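Local coordinates for protein regulator of nonsense transcripts 2 (Homo sapiens, PDB 4CEM) that takes part in nonsense-mediated mRNA decay, probably as an adaptor that brings other decay factors together through its MIF4G domains, at residues I12-E17 and R209-A214; K60-I65 and A87-S92; S72-F77 and C110-Q115; K129-A134 and I143-T148; V191-C196 and A301-E306. All blocks are in the same frame, centred on the assembly; numbering follows the deposited sequence.

Contact 1. Residues I12-E17 and R209-A214; sequences IQLHQE and RKVKSA
Leu14 meets Val211 and Lys210 where the long N-terminal helix 6-33 passes the short helix 209-218, a worked example of how one leucine can carry a whole surface contact. Read in order, the first segment opens with Ile12 and Gln13, whose carbonyls take the amides of Gln16 and Glu17 and hold the backbone helical around the leucine. Leu14 itself is directed at the other helix. Its CG lies anti to the backbone N (chi1 -170°), and from there the CD2 methyl reaches across. Leu14 CD2 sits 4.0 Å from Val211 CG2, the two side chains meeting at about a right angle; a weaker touch, 4.4 Å, joins Leu14 CD2 to Lys210 CB. The lysine offers just the root of its chain, since its amino end runs away from the leucine. The backbones stay well apart, Leu14 CA and Val211 CA being 7.8 Å from each other. After the leucine comes His15, which packs edge-to-face against both Trp19 and Phe222. Phe222 also touches Val211 and Ala214, and thereby extends the join beyond the two segments. Within helix 209-218 the carbonyl of Arg209 receives two bonds, from the Ser213 amide and from Ser213 OG at 2.9 Å, the hydroxyl standing above the carbonyl plane. With 111 Å² buried in all, this is sparse apolar helix-to-helix packing, joining helix 6-33 to helix 209-218 at the surface of this all-helical MIF4G structure.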
# COMPACT_ATOMS: atom_id res chain seq x y z
N ILE A 12 3.75 -14.98 17.55
CA ILE A 12 4.23 -13.92 18.44
C ILE A 12 4.79 -12.75 17.63
O ILE A 12 4.55 -11.61 17.96
CB ILE A 12 5.27 -14.45 19.44
CG1 ILE A 12 4.56 -15.19 20.57
CG2 ILE A 12 6.11 -13.32 20.02
CD1 ILE A 12 5.50 -16.01 21.42
N GLN A 13 5.51 -13.05 16.55
CA GLN A 13 6.03 -11.99 15.68
C GLN A 13 4.91 -11.20 15.03
O GLN A 13 4.92 -9.97 15.09
CB GLN A 13 6.97 -12.56 14.60
CG GLN A 13 8.44 -12.56 15.00
CD GLN A 13 9.00 -11.16 15.19
OE1 GLN A 13 8.89 -10.31 14.30
NE2 GLN A 13 9.61 -10.91 16.35
N LEU A 14 3.96 -11.88 14.42
CA LEU A 14 2.81 -11.22 13.82
C LEU A 14 2.20 -10.27 14.85
O LEU A 14 2.14 -9.05 14.64
CB LEU A 14 1.79 -12.25 13.34
CG LEU A 14 0.62 -11.78 12.47
CD1 LEU A 14 1.10 -11.39 11.07
CD2 LEU A 14 -0.46 -12.86 12.39
N HIS A 15 1.80 -10.84 15.98
CA HIS A 15 1.26 -10.11 17.13
C HIS A 15 2.10 -8.92 17.59
O HIS A 15 1.57 -7.89 17.96
CB HIS A 15 1.04 -11.12 18.25
CG HIS A 15 0.63 -10.53 19.57
ND1 HIS A 15 -0.64 -10.23 19.88
CD2 HIS A 15 1.38 -10.24 20.70
CE1 HIS A 15 -0.70 -9.75 21.13
NE2 HIS A 15 0.54 -9.75 21.63
N GLN A 16 3.42 -9.06 17.57
CA GLN A 16 4.30 -7.97 17.98
C GLN A 16 4.31 -6.82 16.97
O GLN A 16 4.32 -5.65 17.34
CB GLN A 16 5.71 -8.50 18.15
CG GLN A 16 6.73 -7.48 18.61
CD GLN A 16 8.07 -8.12 18.91
OE1 GLN A 16 8.47 -9.08 18.24
NE2 GLN A 16 8.76 -7.62 19.92
N GLU A 17 4.32 -7.18 15.69
CA GLU A 17 4.31 -6.20 14.61
C GLU A 17 3.00 -5.45 14.56
O GLU A 17 2.97 -4.24 14.35
CB GLU A 17 4.58 -6.88 13.26
CG GLU A 17 6.06 -7.03 12.96
CD GLU A 17 6.37 -8.15 11.98
OE1 GLU A 17 5.55 -8.41 11.07
OE2 GLU A 17 7.44 -8.77 12.14
N ARG A 209 -7.44 -14.24 8.29
CA ARG A 209 -7.56 -15.58 8.86
C ARG A 209 -6.37 -15.95 9.74
O ARG A 209 -6.55 -16.52 10.81
CB ARG A 209 -7.76 -16.62 7.75
CG ARG A 209 -8.18 -18.00 8.24
CD ARG A 209 -8.95 -18.79 7.17
NE ARG A 209 -10.21 -18.13 6.80
CZ ARG A 209 -11.09 -18.62 5.92
NH1 ARG A 209 -10.87 -19.78 5.31
NH2 ARG A 209 -12.21 -17.95 5.66
N LYS A 210 -5.15 -15.61 9.31
CA LYS A 210 -3.95 -15.85 10.14
C LYS A 210 -4.08 -15.21 11.52
O LYS A 210 -3.79 -15.84 12.54
CB LYS A 210 -2.68 -15.30 9.48
CG LYS A 210 -2.29 -15.94 8.16
CD LYS A 210 -0.80 -15.74 7.87
CE LYS A 210 -0.40 -16.38 6.55
NZ LYS A 210 1.06 -16.69 6.48
N VAL A 211 -4.51 -13.95 11.55
CA VAL A 211 -4.64 -13.22 12.81
C VAL A 211 -5.70 -13.88 13.67
O VAL A 211 -5.49 -14.10 14.87
CB VAL A 211 -5.00 -11.74 12.60
CG1 VAL A 211 -5.28 -11.05 13.93
CG2 VAL A 211 -3.91 -11.01 11.81
N LYS A 212 -6.85 -14.20 13.07
CA LYS A 212 -7.93 -14.85 13.80
C LYS A 212 -7.43 -16.16 14.37
O LYS A 212 -7.58 -16.43 15.56
CB LYS A 212 -9.13 -15.09 12.90
CG LYS A 212 -9.92 -13.83 12.58
CD LYS A 212 -11.26 -14.20 11.99
CE LYS A 212 -12.06 -12.99 11.55
NZ LYS A 212 -13.42 -13.41 11.10
N SER A 213 -6.81 -16.96 13.51
CA SER A 213 -6.27 -18.24 13.91
C SER A 213 -5.21 -18.12 15.01
O SER A 213 -5.21 -18.89 15.96
CB SER A 213 -5.68 -18.95 12.69
OG SER A 213 -6.72 -19.27 11.78
N ALA A 214 -4.32 -17.15 14.88
CA ALA A 214 -3.27 -16.98 15.88
C ALA A 214 -3.89 -16.60 17.21
O ALA A 214 -3.46 -17.06 18.26
CB ALA A 214 -2.26 -15.94 15.43

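Contact 2. Residues K60-I65 and A87-S92; sequences KKLKTI and AEAVAS
Ala89 and Ser92, three residues apart on the same face of helix 86-95, receive Leu62 and Lys63 of segment 60-65. Ala89 comes first: its methyl CB meets the CD1 branch of Leu62 at 3.8 Å. Leu62 and Ala89 both also rest on Phe113 of helix 103-116. Val90 then turns to the far side of its helix and packs on helix 120-137, which makes the segment a layer between two neighbours. Ser92 follows and carries the larger share of the contact. Its CB fits between the roots of two side chains, 3.8 Å from Leu62 CB and 3.5 Å from Lys63 CG. The hydroxyl stands beside the backbone N (chi1 -63°), and there the aliphatic part of Lys63 lies alongside it, with Lys63 CG 3.4 Å and Lys63 CE 3.6 Å from Ser92 OG. These are packing contacts; the polar bond of the hydroxyl goes to the carbonyl O of Val59, in helix 52-61. A buried serine is thus satisfied by the backbone just before the segment it packs against. Consistent with the small side chain of Ser92, Lys63 CA and Ser92 CA are 4.6 Å apart. The contact sets a small-residue face of helix 86-95, alanine and serine, against segment 60-65 within the all-helical, probably HEAT-like MIF4G domain.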
# COMPACT_ATOMS: atom_id res chain seq x y z
N LYS A 60 16.14 18.59 -2.44
CA LYS A 60 16.70 17.59 -3.34
C LYS A 60 16.89 16.26 -2.62
O LYS A 60 16.60 15.21 -3.18
CB LYS A 60 18.03 18.06 -3.92
CG LYS A 60 18.46 17.26 -5.14
CD LYS A 60 19.77 17.78 -5.70
CE LYS A 60 20.25 16.92 -6.86
NZ LYS A 60 21.57 17.40 -7.37
N LYS A 61 17.38 16.31 -1.38
CA LYS A 61 17.54 15.10 -0.57
C LYS A 61 16.22 14.38 -0.36
O LYS A 61 16.18 13.15 -0.32
CB LYS A 61 18.16 15.42 0.79
CG LYS A 61 19.68 15.40 0.79
CD LYS A 61 20.25 16.27 1.88
CE LYS A 61 21.77 16.34 1.78
NZ LYS A 61 22.25 17.76 1.75
N LEU A 62 15.14 15.15 -0.25
CA LEU A 62 13.80 14.57 -0.11
C LEU A 62 13.37 13.69 -1.30
O LEU A 62 12.35 13.00 -1.21
CB LEU A 62 12.76 15.67 0.11
CG LEU A 62 12.72 16.30 1.51
CD1 LEU A 62 11.82 17.54 1.54
CD2 LEU A 62 12.27 15.26 2.53
N LYS A 63 14.11 13.72 -2.40
CA LYS A 63 13.77 12.87 -3.54
C LYS A 63 14.20 11.43 -3.34
O LYS A 63 13.66 10.55 -3.98
CB LYS A 63 14.37 13.43 -4.83
CG LYS A 63 13.73 14.76 -5.22
CD LYS A 63 14.19 15.27 -6.58
CE LYS A 63 13.13 16.18 -7.19
NZ LYS A 63 13.71 17.33 -7.93
N THR A 64 15.13 11.19 -2.43
CA THR A 64 15.63 9.85 -2.14
C THR A 64 15.54 9.54 -0.64
O THR A 64 16.54 9.26 0.02
CB THR A 64 17.10 9.73 -2.58
OG1 THR A 64 17.88 10.75 -1.95
CG2 THR A 64 17.22 9.86 -4.10
N ILE A 65 14.33 9.61 -0.10
CA ILE A 65 14.13 9.42 1.33
C ILE A 65 14.42 7.97 1.68
O ILE A 65 13.97 7.06 1.00
CB ILE A 65 12.70 9.78 1.78
CG1 ILE A 65 12.50 11.29 1.68
CG2 ILE A 65 12.46 9.32 3.21
CD1 ILE A 65 11.06 11.73 1.88
N ALA A 87 5.81 23.74 -1.83
CA ALA A 87 5.42 23.15 -3.11
C ALA A 87 6.53 22.29 -3.70
O ALA A 87 6.25 21.22 -4.25
CB ALA A 87 5.02 24.24 -4.09
N GLU A 88 7.77 22.74 -3.57
CA GLU A 88 8.94 22.01 -4.10
C GLU A 88 9.20 20.75 -3.28
O GLU A 88 9.41 19.67 -3.84
CB GLU A 88 10.19 22.90 -4.09
CG GLU A 88 10.08 24.19 -4.91
CD GLU A 88 9.52 25.37 -4.11
OE1 GLU A 88 8.40 25.27 -3.57
OE2 GLU A 88 10.22 26.41 -4.03
N ALA A 89 9.17 20.89 -1.96
CA ALA A 89 9.36 19.77 -1.04
C ALA A 89 8.28 18.71 -1.22
O ALA A 89 8.56 17.52 -1.25
CB ALA A 89 9.37 20.27 0.40
N VAL A 90 7.04 19.15 -1.37
CA VAL A 90 5.94 18.24 -1.64
C VAL A 90 6.20 17.44 -2.93
O VAL A 90 5.99 16.23 -2.97
CB VAL A 90 4.60 19.00 -1.73
CG1 VAL A 90 3.53 18.13 -2.37
CG2 VAL A 90 4.17 19.46 -0.34
N ALA A 91 6.68 18.13 -3.97
CA ALA A 91 6.95 17.49 -5.26
C ALA A 91 8.02 16.40 -5.15
O ALA A 91 7.86 15.32 -5.71
CB ALA A 91 7.35 18.54 -6.29
N SER A 92 9.11 16.70 -4.45
CA SER A 92 10.16 15.70 -4.19
C SER A 92 9.58 14.46 -3.50
O SER A 92 9.82 13.34 -3.91
CB SER A 92 11.27 16.30 -3.33
OG SER A 92 11.91 17.37 -3.99

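Contact 3. Residues S72-F77 and C110-Q115; sequences SLSHDF and CSLFHQ
Phe77 holds CG anti to its own amide nitrogen (chi1 179°), which extends the ring straight from helix 70-79 to Leu112 and Phe113, while Leu112 turns CG beside its backbone N (chi1 -62°) and so sends its CD1 branch to Ser74. Leu112 CB faces the Phe77 ring because the residue itself is directed at helix 70-79. It lies over one face, 4.0 Å from the ring centroid, a CH-pi contact whose closest ring atom is Phe77 CE2 at 3.6 Å. At the edge, Phe77 CE1 points into the face of Phe113, 3.5 Å above that plane and over its centre. This is a T-shaped pair with centroids 4.8 Å apart and planes at 71°. The tip, Phe77 CZ, arrives near the backbone carbonyl of Leu112. One turn earlier, Ser74 OG touches Leu112 CD1 at 3.6 Å, but its polar partners are the Arg70 carbonyl and His108. Phe113 stacks in turn on Phe120, and Phe77 also touches Phe58 of helix 52-61. The segment axes approach to 11.2 Å and run almost parallel, a separation bridged by these large side chains. Near-parallel helices with one further helix between them in sequence, joined by aromatic and leucine side chains, are what the stacked helices of a HEAT-like MIF4G domain provide.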
# COMPACT_ATOMS: atom_id res chain seq x y z
N SER A 72 19.19 12.12 10.11
CA SER A 72 19.93 13.14 9.38
C SER A 72 18.99 14.14 8.69
O SER A 72 19.19 15.36 8.80
CB SER A 72 20.89 12.51 8.38
OG SER A 72 20.25 11.51 7.62
N LEU A 73 17.97 13.64 8.01
CA LEU A 73 16.99 14.53 7.38
C LEU A 73 16.18 15.30 8.41
O LEU A 73 15.84 16.47 8.20
CB LEU A 73 16.07 13.75 6.45
CG LEU A 73 16.78 13.11 5.27
CD1 LEU A 73 15.82 12.27 4.44
CD2 LEU A 73 17.42 14.19 4.42
N SER A 74 15.90 14.66 9.54
CA SER A 74 15.24 15.35 10.65
C SER A 74 16.10 16.48 11.19
O SER A 74 15.59 17.56 11.45
CB SER A 74 14.89 14.36 11.75
OG SER A 74 13.85 13.51 11.32
N HIS A 75 17.39 16.22 11.36
CA HIS A 75 18.33 17.23 11.86
C HIS A 75 18.36 18.44 10.97
O HIS A 75 18.23 19.56 11.43
CB HIS A 75 19.72 16.63 11.99
CG HIS A 75 20.79 17.64 12.34
ND1 HIS A 75 21.46 18.33 11.39
CD2 HIS A 75 21.29 18.06 13.57
CE1 HIS A 75 22.34 19.15 11.99
NE2 HIS A 75 22.24 18.99 13.32
N ASP A 76 18.51 18.22 9.67
CA ASP A 76 18.48 19.31 8.72
C ASP A 76 17.15 20.03 8.77
O ASP A 76 17.12 21.26 8.88
CB ASP A 76 18.74 18.82 7.30
CG ASP A 76 20.14 18.29 7.10
OD1 ASP A 76 21.02 18.56 7.96
OD2 ASP A 76 20.36 17.58 6.09
N PHE A 77 16.06 19.28 8.68
CA PHE A 77 14.73 19.87 8.73
C PHE A 77 14.58 20.88 9.87
O PHE A 77 14.08 21.99 9.65
CB PHE A 77 13.67 18.78 8.88
CG PHE A 77 12.26 19.30 8.97
CD1 PHE A 77 11.51 19.50 7.82
CD2 PHE A 77 11.68 19.59 10.20
CE1 PHE A 77 10.22 19.99 7.89
CE2 PHE A 77 10.39 20.07 10.28
CZ PHE A 77 9.65 20.27 9.12
N CYS A 110 6.92 13.66 6.63
CA CYS A 110 5.67 14.34 6.30
C CYS A 110 4.97 14.89 7.56
O CYS A 110 4.32 15.94 7.50
CB CYS A 110 4.73 13.41 5.53
SG CYS A 110 5.21 13.07 3.82
N SER A 111 5.14 14.22 8.70
CA SER A 111 4.54 14.66 9.96
C SER A 111 5.26 15.87 10.54
O SER A 111 4.63 16.73 11.15
CB SER A 111 4.51 13.53 10.99
OG SER A 111 3.76 12.43 10.51
N LEU A 112 6.58 15.93 10.39
CA LEU A 112 7.31 17.11 10.86
C LEU A 112 6.93 18.34 10.02
O LEU A 112 6.76 19.43 10.56
CB LEU A 112 8.82 16.88 10.83
CG LEU A 112 9.41 15.77 11.71
CD1 LEU A 112 10.90 15.63 11.41
CD2 LEU A 112 9.19 16.05 13.18
N PHE A 113 6.78 18.16 8.72
CA PHE A 113 6.31 19.24 7.83
C PHE A 113 4.92 19.69 8.25
O PHE A 113 4.69 20.86 8.52
CB PHE A 113 6.25 18.77 6.37
CG PHE A 113 7.50 19.05 5.58
CD1 PHE A 113 7.75 20.33 5.09
CD2 PHE A 113 8.43 18.05 5.32
CE1 PHE A 113 8.90 20.60 4.36
CE2 PHE A 113 9.57 18.31 4.59
CZ PHE A 113 9.81 19.59 4.11
N HIS A 114 4.01 18.73 8.31
CA HIS A 114 2.62 19.01 8.67
C HIS A 114 2.51 19.71 9.98
O HIS A 114 1.73 20.64 10.10
CB HIS A 114 1.83 17.72 8.72
CG HIS A 114 0.42 17.89 9.23
ND1 HIS A 114 -0.50 18.63 8.58
CD2 HIS A 114 -0.21 17.39 10.37
CE1 HIS A 114 -1.65 18.60 9.27
NE2 HIS A 114 -1.47 17.84 10.37
N GLN A 115 3.29 19.29 10.97
CA GLN A 115 3.21 19.86 12.32
C GLN A 115 3.81 21.27 12.39
O GLN A 115 3.49 22.03 13.31
CB GLN A 115 3.86 18.94 13.36
CG GLN A 115 3.05 17.69 13.68
CD GLN A 115 3.88 16.59 14.33
OE1 GLN A 115 4.68 16.85 15.22
NE2 GLN A 115 3.67 15.35 13.91

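Contact 4. Residues K129-A134 and I143-T148; sequences KKHFEA and ITKLRT
Phe132 and Leu146 form the apolar, inner pair of this contact, with Phe132 alone of the four touching residues buried; His131 and Lys145 form the polar pair, each pair taking one side chain from each helix. On the inner side, Phe132 CE1 comes within 4.1 Å of Leu146 CD1, the two side chains crossing at about a right angle. Leu146 keeps CG anti to the backbone N (chi1 176°), a setting that carries its CD1 methyl to the phenylalanine although the side chain does not start out in that direction. Phe132 also packs on Ile153 and Gln174, which encloses the phenylalanine between helices 143-158 and 164-181, with Leu146 resting on Ile178. The two segments belong to consecutive helices, 120-137 and 143-158, joined by a short connection. This is an alpha-helical hairpin, the recurrent element of MIF4G and related HEAT-like folds. Its backbones are widely spaced at this point, with Phe132 CA and Leu146 CA 9.3 Å apart, and the side chains bridge the gap. On the polar side, Lys145 NZ stands 3.7 Å from His131 NE2 and equally far from His131 CE1, placed obliquely to the imidazole and not hydrogen-bonded to it. The lysine chain bends at chi2 (67°) and again at chi4 (47°), and its ammonium is spoken for by a salt bridge to Asp149 and a bond to the Val94 carbonyl. A positive charge this near would probably discourage protonation of the histidine, an effect that Asp149, which His131 also touches, may offset.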
# COMPACT_ATOMS: atom_id res chain seq x y z
N LYS A 129 -3.12 14.37 -6.19
CA LYS A 129 -4.22 14.31 -7.15
C LYS A 129 -3.73 14.55 -8.58
O LYS A 129 -4.04 13.76 -9.48
CB LYS A 129 -5.31 15.32 -6.80
CG LYS A 129 -6.29 14.85 -5.76
CD LYS A 129 -7.30 15.95 -5.46
CE LYS A 129 -8.24 15.60 -4.32
NZ LYS A 129 -8.81 16.84 -3.72
N LYS A 130 -2.95 15.61 -8.79
CA LYS A 130 -2.33 15.87 -10.10
C LYS A 130 -1.54 14.65 -10.56
O LYS A 130 -1.63 14.24 -11.71
CB LYS A 130 -1.39 17.08 -10.05
CG LYS A 130 -2.05 18.42 -9.70
CD LYS A 130 -2.95 18.93 -10.82
CE LYS A 130 -3.67 20.20 -10.40
NZ LYS A 130 -4.75 20.59 -11.35
N HIS A 131 -0.77 14.07 -9.64
CA HIS A 131 0.07 12.92 -9.97
C HIS A 131 -0.74 11.75 -10.47
O HIS A 131 -0.31 11.05 -11.38
CB HIS A 131 0.92 12.53 -8.76
CG HIS A 131 1.85 11.38 -9.00
ND1 HIS A 131 3.15 11.55 -9.32
CD2 HIS A 131 1.65 9.99 -8.94
CE1 HIS A 131 3.75 10.35 -9.46
NE2 HIS A 131 2.82 9.39 -9.23
N PHE A 132 -1.92 11.52 -9.90
CA PHE A 132 -2.81 10.47 -10.40
C PHE A 132 -3.55 10.90 -11.66
O PHE A 132 -4.15 10.06 -12.33
CB PHE A 132 -3.80 10.00 -9.32
CG PHE A 132 -3.15 9.31 -8.16
CD1 PHE A 132 -2.34 8.20 -8.36
CD2 PHE A 132 -3.35 9.76 -6.86
CE1 PHE A 132 -1.73 7.56 -7.29
CE2 PHE A 132 -2.74 9.12 -5.79
CZ PHE A 132 -1.93 8.02 -6.01
N GLU A 133 -3.52 12.20 -11.98
CA GLU A 133 -3.96 12.68 -13.30
C GLU A 133 -2.94 12.24 -14.34
O GLU A 133 -3.26 11.48 -15.25
CB GLU A 133 -4.10 14.20 -13.33
CG GLU A 133 -5.39 14.68 -13.96
CD GLU A 133 -6.55 14.53 -13.00
OE1 GLU A 133 -6.64 15.34 -12.05
OE2 GLU A 133 -7.36 13.59 -13.18
N ALA A 134 -1.70 12.70 -14.18
CA ALA A 134 -0.62 12.38 -15.10
C ALA A 134 -0.57 10.89 -15.45
O ALA A 134 -0.33 10.53 -16.59
CB ALA A 134 0.71 12.83 -14.53
N ILE A 143 3.58 -0.10 -12.02
CA ILE A 143 2.91 -0.71 -10.87
C ILE A 143 3.74 -0.62 -9.59
O ILE A 143 3.20 -0.40 -8.51
CB ILE A 143 2.52 -2.18 -11.18
CG1 ILE A 143 1.23 -2.20 -12.03
CG2 ILE A 143 2.34 -2.99 -9.91
CD1 ILE A 143 0.69 -3.58 -12.31
N THR A 144 5.06 -0.77 -9.73
CA THR A 144 5.98 -0.69 -8.60
C THR A 144 5.76 0.58 -7.77
O THR A 144 5.70 0.53 -6.54
CB THR A 144 7.44 -0.75 -9.08
OG1 THR A 144 7.60 -1.81 -10.02
CG2 THR A 144 8.40 -0.97 -7.92
N LYS A 145 5.62 1.72 -8.45
CA LYS A 145 5.41 3.01 -7.78
C LYS A 145 3.97 3.15 -7.26
O LYS A 145 3.77 3.60 -6.13
CB LYS A 145 5.77 4.16 -8.73
CG LYS A 145 5.56 5.57 -8.18
CD LYS A 145 6.50 5.91 -7.03
CE LYS A 145 6.67 7.42 -6.87
NZ LYS A 145 5.38 8.18 -6.89
N LEU A 146 2.99 2.77 -8.08
CA LEU A 146 1.59 2.78 -7.64
C LEU A 146 1.38 1.92 -6.39
O LEU A 146 0.56 2.25 -5.53
CB LEU A 146 0.64 2.32 -8.75
CG LEU A 146 -0.85 2.20 -8.39
CD1 LEU A 146 -1.46 3.55 -8.03
CD2 LEU A 146 -1.62 1.56 -9.53
N ARG A 147 2.11 0.81 -6.28
CA ARG A 147 2.01 -0.03 -5.09
C ARG A 147 2.36 0.77 -3.85
O ARG A 147 1.55 0.89 -2.92
CB ARG A 147 2.91 -1.26 -5.19
CG ARG A 147 2.68 -2.24 -4.05
CD ARG A 147 3.31 -3.60 -4.30
NE ARG A 147 4.69 -3.61 -3.83
CZ ARG A 147 5.78 -3.57 -4.60
NH1 ARG A 147 5.69 -3.53 -5.93
NH2 ARG A 147 6.97 -3.58 -4.03
N THR A 148 3.57 1.32 -3.84
CA THR A 148 4.03 2.11 -2.71
C THR A 148 3.15 3.34 -2.52
O THR A 148 2.76 3.65 -1.39
CB THR A 148 5.50 2.53 -2.90
OG1 THR A 148 6.27 1.39 -3.26
CG2 THR A 148 6.06 3.12 -1.62

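Contact 5. Residues V191-C196 and A301-E306; sequences VVISFC and ADLLDE
Leu303 reaches Ile193 and Cys196 from the last turn of helix 283-303, and its atoms divide the work. CB leaves the backbone aimed at helix 189-204, and CG follows beside the backbone N (chi1 -73°), carrying the fork of the side chain to its targets. One prong, Leu303 CD1, lies 4.0 Å from Ile193 CG2 and 4.1 Å from Cys196 CB, fitting over two residues a turn apart; the leucine and isoleucine side chains meet at about a right angle. The other prong, Leu303 CD2, approaches the main chain itself, 4.1 Å from Cys196 C. This leucine sits at a helix terminus closed by a Schellman motif: Glu306 N bonds to Ala301 O at 2.6 Å, Asp305 N bonds to Asp302 O at 2.7 Å, and Asp305 takes a positive phi (59°). This cap closes helix 283-303 where it packs on helix 189-204, two helices of the all-helical MIF4G domain. Leu304, next in line, adds a looser touch, Leu304 CD2 lying 4.5 Å from Cys196 SG. Leu206, in the loop after helix 189-204, touches both Cys196 and Leu304, while Leu240 and Leu300 also pack on the cysteine.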
# COMPACT_ATOMS: atom_id res chain seq x y z
N VAL A 191 -0.37 -5.16 -5.92
CA VAL A 191 -0.69 -3.83 -5.40
C VAL A 191 -1.83 -3.90 -4.37
O VAL A 191 -1.78 -3.22 -3.34
CB VAL A 191 -1.02 -2.83 -6.54
CG1 VAL A 191 -1.67 -1.57 -5.99
CG2 VAL A 191 0.24 -2.49 -7.31
N VAL A 192 -2.84 -4.72 -4.65
CA VAL A 192 -3.98 -4.87 -3.74
C VAL A 192 -3.59 -5.66 -2.49
O VAL A 192 -4.06 -5.37 -1.39
CB VAL A 192 -5.17 -5.56 -4.42
CG1 VAL A 192 -6.31 -5.76 -3.44
CG2 VAL A 192 -5.63 -4.75 -5.62
N ILE A 193 -2.72 -6.65 -2.66
CA ILE A 193 -2.26 -7.46 -1.55
C ILE A 193 -1.42 -6.62 -0.60
O ILE A 193 -1.65 -6.62 0.62
CB ILE A 193 -1.46 -8.67 -2.05
CG1 ILE A 193 -2.40 -9.63 -2.79
CG2 ILE A 193 -0.79 -9.38 -0.89
CD1 ILE A 193 -1.71 -10.61 -3.70
N SER A 194 -0.45 -5.89 -1.15
CA SER A 194 0.40 -4.99 -0.36
C SER A 194 -0.46 -4.02 0.43
O SER A 194 -0.31 -3.90 1.64
CB SER A 194 1.38 -4.22 -1.26
OG SER A 194 1.96 -3.12 -0.58
N PHE A 195 -1.37 -3.34 -0.25
CA PHE A 195 -2.29 -2.43 0.40
C PHE A 195 -3.04 -3.09 1.56
O PHE A 195 -3.17 -2.52 2.64
CB PHE A 195 -3.31 -1.90 -0.61
CG PHE A 195 -4.42 -1.11 0.02
CD1 PHE A 195 -4.22 0.20 0.40
CD2 PHE A 195 -5.66 -1.69 0.24
CE1 PHE A 195 -5.24 0.93 0.98
CE2 PHE A 195 -6.68 -0.97 0.82
CZ PHE A 195 -6.47 0.35 1.19
N CYS A 196 -3.55 -4.30 1.31
CA CYS A 196 -4.27 -5.04 2.32
C CYS A 196 -3.33 -5.39 3.46
O CYS A 196 -3.59 -5.06 4.61
CB CYS A 196 -4.90 -6.31 1.72
SG CYS A 196 -6.42 -5.96 0.80
N ALA A 301 -7.27 -14.26 -0.10
CA ALA A 301 -8.41 -14.92 0.55
C ALA A 301 -8.22 -14.88 2.06
O ALA A 301 -9.17 -14.67 2.82
CB ALA A 301 -8.53 -16.36 0.07
N ASP A 302 -6.99 -15.10 2.49
CA ASP A 302 -6.66 -15.05 3.89
C ASP A 302 -6.89 -13.66 4.47
O ASP A 302 -7.63 -13.50 5.44
CB ASP A 302 -5.21 -15.45 4.11
CG ASP A 302 -4.83 -15.42 5.56
OD1 ASP A 302 -4.67 -14.30 6.10
OD2 ASP A 302 -4.72 -16.50 6.16
N LEU A 303 -6.25 -12.66 3.86
CA LEU A 303 -6.38 -11.28 4.29
C LEU A 303 -7.86 -10.88 4.38
O LEU A 303 -8.28 -10.23 5.33
CB LEU A 303 -5.60 -10.35 3.34
CG LEU A 303 -4.06 -10.38 3.43
CD1 LEU A 303 -3.40 -10.13 2.08
CD2 LEU A 303 -3.53 -9.37 4.46
N LEU A 304 -8.66 -11.31 3.41
CA LEU A 304 -10.09 -11.03 3.43
C LEU A 304 -10.91 -12.08 4.19
O LEU A 304 -12.13 -11.94 4.30
CB LEU A 304 -10.61 -10.87 2.01
CG LEU A 304 -9.89 -9.81 1.17
CD1 LEU A 304 -10.47 -9.72 -0.24
CD2 LEU A 304 -9.96 -8.46 1.86
N ASP A 305 -10.25 -13.11 4.74
CA ASP A 305 -10.91 -14.21 5.48
C ASP A 305 -11.95 -14.97 4.65
O ASP A 305 -12.94 -15.48 5.19
CB ASP A 305 -11.52 -13.69 6.79
CG ASP A 305 -12.01 -14.83 7.71
OD1 ASP A 305 -11.41 -15.93 7.70
OD2 ASP A 305 -13.00 -14.60 8.45
N GLU A 306 -11.72 -15.06 3.34
CA GLU A 306 -12.61 -15.78 2.43
C GLU A 306 -12.07 -17.18 2.17
O GLU A 306 -10.85 -17.41 2.24
CB GLU A 306 -12.74 -15.02 1.11
CG GLU A 306 -13.51 -13.71 1.23
CD GLU A 306 -14.99 -13.92 1.48
OE1 GLU A 306 -15.46 -15.08 1.45
OE2 GLU A 306 -15.71 -12.92 1.71

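Contacts 2 and 3 are continuous: their centres lie 12 Å apart, and Phe113 of contact 3 packs on Ala89 and Leu62 of contact 2. Contact 4 follows them along the chain, its nearest atoms about 7 Å from contact 2, and reaches contact 5 through Ile143 and Arg147, which pack on Val191. Contact 5 in turn meets contact 1, with centres 15 Å apart, by salt bridges from Arg209 NE to Asp305 OD1 (2.7 Å) and from Lys212 NZ to Asp305 OD2 (2.9 Å). Contacts 1 and 2 lie on opposite sides of the chain's centre, 36 Å between their centres, and contacts 2, 3 and 4 are nested within the long loop that contact 1 closes.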